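Local coordinates for mandelate racemase/muconate lactonizing enzyme family protein (PDB 3U4F) that binds magnesium in an enolase-superfamily TIM-barrel fold and probably acts as a hydro-lyase or racemase, at residues G183-E195 with E217-H229. Residues are numbered along the deposited sequence; the frame is centred on the assembly and turned at random.
Sequences GRTEEIVPTMRRE and ELGKLLQDHGFSH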
# COMPACT_ATOMS: atom_id res chain seq x y z
N GLY A 183 8.73 30.29 -13.29
CA GLY A 183 10.08 30.78 -13.03
C GLY A 183 10.73 30.54 -11.68
O GLY A 183 11.92 30.83 -11.50
N ARG A 184 9.98 30.03 -10.70
CA ARG A 184 10.55 29.82 -9.35
C ARG A 184 11.79 28.92 -9.38
O ARG A 184 12.82 29.27 -8.81
CB ARG A 184 9.53 29.25 -8.36
CG ARG A 184 10.05 29.24 -6.91
CD ARG A 184 9.11 28.54 -5.91
NE ARG A 184 9.69 28.55 -4.55
CZ ARG A 184 10.51 27.62 -4.08
NH1 ARG A 184 10.85 26.58 -4.85
NH2 ARG A 184 10.98 27.72 -2.83
N THR A 185 11.70 27.78 -10.07
CA THR A 185 12.81 26.81 -10.08
C THR A 185 14.05 27.36 -10.79
O THR A 185 15.18 27.18 -10.32
CB THR A 185 12.37 25.47 -10.67
OG1 THR A 185 11.31 24.97 -9.87
CG2 THR A 185 13.52 24.45 -10.70
N GLU A 186 13.83 28.08 -11.90
CA GLU A 186 14.96 28.67 -12.63
C GLU A 186 15.66 29.75 -11.80
O GLU A 186 16.85 29.99 -11.97
CB GLU A 186 14.51 29.24 -13.99
CG GLU A 186 14.09 28.15 -14.95
CD GLU A 186 12.61 27.80 -14.89
OE1 GLU A 186 11.86 28.27 -13.98
OE2 GLU A 186 12.18 27.04 -15.78
N GLU A 187 14.92 30.38 -10.90
CA GLU A 187 15.48 31.41 -10.05
C GLU A 187 16.22 30.81 -8.85
O GLU A 187 17.28 31.29 -8.48
CB GLU A 187 14.40 32.37 -9.55
CG GLU A 187 14.96 33.52 -8.69
CD GLU A 187 13.88 34.39 -8.06
OE1 GLU A 187 12.69 34.19 -8.40
OE2 GLU A 187 14.22 35.27 -7.23
N ILE A 188 15.65 29.76 -8.25
CA ILE A 188 16.19 29.27 -6.97
C ILE A 188 17.56 28.62 -7.13
O ILE A 188 18.41 28.75 -6.27
CB ILE A 188 15.18 28.32 -6.24
CG1 ILE A 188 15.53 28.20 -4.75
CG2 ILE A 188 15.16 26.97 -6.89
CD1 ILE A 188 14.41 27.60 -3.88
N VAL A 189 17.78 27.93 -8.24
CA VAL A 189 19.04 27.23 -8.48
C VAL A 189 20.22 28.22 -8.49
O VAL A 189 21.09 28.09 -7.64
CB VAL A 189 18.96 26.32 -9.74
CG1 VAL A 189 20.33 25.68 -10.06
CG2 VAL A 189 17.90 25.24 -9.52
N PRO A 190 20.24 29.21 -9.42
CA PRO A 190 21.35 30.17 -9.41
C PRO A 190 21.40 31.00 -8.12
O PRO A 190 22.50 31.36 -7.67
CB PRO A 190 21.06 31.07 -10.64
CG PRO A 190 19.57 31.00 -10.80
CD PRO A 190 19.32 29.50 -10.54
N THR A 191 20.24 31.28 -7.53
CA THR A 191 20.17 32.08 -6.30
C THR A 191 20.86 31.43 -5.10
O THR A 191 21.59 32.09 -4.34
CB THR A 191 18.73 32.41 -5.92
OG1 THR A 191 18.18 33.30 -6.88
CG2 THR A 191 18.66 33.07 -4.55
N MSE A 192 20.63 30.13 -4.92
CA MSE A 192 21.30 29.41 -3.84
C MSE A 192 22.82 29.38 -4.02
O MSE A 192 23.55 29.58 -3.07
CB MSE A 192 20.77 27.99 -3.69
CG MSE A 192 19.29 27.93 -3.24
SE MSE A 192 18.93 28.85 -1.54
CE MSE A 192 20.09 27.83 -0.37
N ARG A 193 23.29 29.11 -5.22
CA ARG A 193 24.73 29.05 -5.42
C ARG A 193 25.38 30.43 -5.24
O ARG A 193 26.46 30.53 -4.64
CB ARG A 193 25.09 28.46 -6.78
CG ARG A 193 26.61 28.40 -7.08
CD ARG A 193 27.44 27.66 -5.98
NE ARG A 193 27.09 26.24 -5.82
CZ ARG A 193 27.32 25.50 -4.73
NH1 ARG A 193 27.89 26.03 -3.65
NH2 ARG A 193 26.98 24.21 -4.72
N ARG A 194 24.72 31.46 -5.75
CA ARG A 194 25.24 32.82 -5.63
C ARG A 194 25.32 33.18 -4.15
O ARG A 194 26.41 33.50 -3.64
CB ARG A 194 24.37 33.83 -6.40
CG ARG A 194 24.78 35.30 -6.15
CD ARG A 194 23.89 36.28 -6.89
NE ARG A 194 22.58 36.44 -6.23
CZ ARG A 194 21.42 36.04 -6.75
NH1 ARG A 194 21.39 35.47 -7.95
NH2 ARG A 194 20.28 36.23 -6.08
N GLU A 195 24.19 33.08 -3.47
CA GLU A 195 24.07 33.55 -2.09
C GLU A 195 24.81 32.71 -1.05
O GLU A 195 25.30 33.24 -0.05
CB GLU A 195 22.60 33.74 -1.71
CG GLU A 195 21.83 34.79 -2.55
CD GLU A 195 22.34 36.23 -2.34
OE1 GLU A 195 22.64 36.60 -1.19
OE2 GLU A 195 22.40 37.00 -3.34
N GLU A 217 16.64 18.66 -18.34
CA GLU A 217 16.87 20.12 -18.51
C GLU A 217 17.23 20.78 -17.17
O GLU A 217 18.23 21.50 -17.06
CB GLU A 217 15.63 20.77 -19.11
CG GLU A 217 15.80 22.25 -19.48
CD GLU A 217 14.47 22.92 -19.87
OE1 GLU A 217 14.52 23.93 -20.61
OE2 GLU A 217 13.38 22.46 -19.43
N LEU A 218 16.43 20.51 -16.14
CA LEU A 218 16.76 21.00 -14.79
C LEU A 218 18.09 20.45 -14.31
O LEU A 218 18.89 21.19 -13.70
CB LEU A 218 15.67 20.66 -13.76
CG LEU A 218 15.90 21.02 -12.27
CD1 LEU A 218 16.30 22.48 -12.10
CD2 LEU A 218 14.63 20.71 -11.45
N GLY A 219 18.33 19.16 -14.52
CA GLY A 219 19.59 18.53 -14.12
C GLY A 219 20.82 19.23 -14.70
O GLY A 219 21.87 19.33 -14.04
N LYS A 220 20.71 19.71 -15.94
CA LYS A 220 21.80 20.51 -16.55
C LYS A 220 22.04 21.83 -15.86
O LYS A 220 23.19 22.23 -15.67
CB LYS A 220 21.53 20.82 -18.03
CG LYS A 220 21.17 19.65 -18.88
CD LYS A 220 22.16 18.55 -18.80
CE LYS A 220 21.74 17.45 -19.73
NZ LYS A 220 21.61 17.95 -21.13
N LEU A 221 20.96 22.53 -15.52
CA LEU A 221 21.06 23.78 -14.77
C LEU A 221 21.69 23.53 -13.38
O LEU A 221 22.51 24.31 -12.90
CB LEU A 221 19.67 24.41 -14.61
CG LEU A 221 19.51 25.73 -13.86
CD1 LEU A 221 20.24 26.89 -14.58
CD2 LEU A 221 18.02 26.09 -13.71
N LEU A 222 21.28 22.45 -12.72
CA LEU A 222 21.83 22.10 -11.39
C LEU A 222 23.34 21.85 -11.51
O LEU A 222 24.14 22.32 -10.68
CB LEU A 222 21.14 20.82 -10.88
CG LEU A 222 19.65 20.92 -10.56
CD1 LEU A 222 19.11 19.54 -10.18
CD2 LEU A 222 19.42 21.92 -9.46
N GLN A 223 23.72 21.10 -12.53
CA GLN A 223 25.13 20.83 -12.82
C GLN A 223 25.91 22.13 -13.08
O GLN A 223 27.00 22.29 -12.53
CB GLN A 223 25.27 19.86 -13.98
CG GLN A 223 24.86 18.43 -13.59
CD GLN A 223 24.78 17.48 -14.76
OE1 GLN A 223 24.82 17.90 -15.94
NE2 GLN A 223 24.65 16.21 -14.47
N ASP A 224 25.35 23.03 -13.90
CA ASP A 224 25.97 24.37 -14.16
C ASP A 224 26.20 25.18 -12.86
O ASP A 224 27.17 25.95 -12.74
CB ASP A 224 25.10 25.21 -15.10
CG ASP A 224 25.03 24.66 -16.52
OD1 ASP A 224 25.79 23.74 -16.89
OD2 ASP A 224 24.17 25.17 -17.26
N HIS A 225 25.32 24.99 -11.88
CA HIS A 225 25.47 25.70 -10.61
C HIS A 225 26.01 24.88 -9.46
O HIS A 225 25.94 25.29 -8.32
CB HIS A 225 24.18 26.45 -10.25
CG HIS A 225 23.88 27.58 -11.19
ND1 HIS A 225 23.21 27.39 -12.39
CD2 HIS A 225 24.20 28.89 -11.15
CE1 HIS A 225 23.11 28.55 -13.02
NE2 HIS A 225 23.70 29.48 -12.28
N GLY A 226 26.59 23.73 -9.77
CA GLY A 226 27.31 22.97 -8.77
C GLY A 226 26.45 22.32 -7.69
O GLY A 226 26.97 22.00 -6.61
N PHE A 227 25.17 22.09 -7.97
CA PHE A 227 24.39 21.21 -7.08
C PHE A 227 24.93 19.77 -7.13
O PHE A 227 25.50 19.32 -8.14
CB PHE A 227 22.89 21.24 -7.42
CG PHE A 227 22.15 22.41 -6.84
CD1 PHE A 227 22.46 23.74 -7.21
CD2 PHE A 227 21.08 22.18 -5.97
CE1 PHE A 227 21.72 24.82 -6.70
CE2 PHE A 227 20.34 23.25 -5.44
CZ PHE A 227 20.65 24.57 -5.81
N SER A 228 24.75 19.03 -6.03
CA SER A 228 25.34 17.70 -5.93
C SER A 228 24.35 16.56 -5.65
O SER A 228 24.79 15.40 -5.47
CB SER A 228 26.46 17.69 -4.88
OG SER A 228 26.01 18.34 -3.69
N HIS A 229 23.05 16.87 -5.67
CA HIS A 229 22.02 15.90 -5.22
C HIS A 229 20.69 16.38 -5.83
O HIS A 229 20.25 17.49 -5.56
CB HIS A 229 22.02 15.94 -3.68
CG HIS A 229 20.91 15.17 -3.01
ND1 HIS A 229 21.16 14.12 -2.15
CD2 HIS A 229 19.57 15.33 -3.03
CE1 HIS A 229 20.02 13.66 -1.67
NE2 HIS A 229 19.03 14.38 -2.19
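Val189 wedges both of its methyls between the neighbouring helix and the turn that follows it: CG2 meets Leu222 CD2 at 3.7 Å, while CG1, anti to the backbone N, reaches Phe227 CE1 at 3.7 Å and also packs on Leu221. One turn earlier, Thr185 CG2 touches Leu218 CD1, its hydroxyl being turned to Asp179 and the backbone N of Gly171. Next to Val189, Pro190 lays its CA over one face of the His225 imidazole in a CH-pi contact, 3.9 Å from the ring centroid. His225 ND1 bonds back to Leu221 O of its own helix (3.2 Å), in the ring plane, which fixes the imidazole's rotation. Beyond it Arg193, bent at chi2 and chi3, grips the end of helix 217-224: NE gives a nearly straight bond to His225 O (2.9 Å, 166°), in the guanidinium plane, and NH2 a more bent one to Gly226 O (2.9 Å), which is tilted from that plane, with NH2 above the carbonyl plane. NH1 turns back to Gly197 O and Ala200 O, just past its own helix. Both gripped carbonyls lie where a Schellman motif, Gly226 at C-prime, ends helix 217-224. Two nearly parallel helices, crossing at -16°, thus pack side by side outside the barrel strands, as successive helices of a (beta/alpha) barrel do.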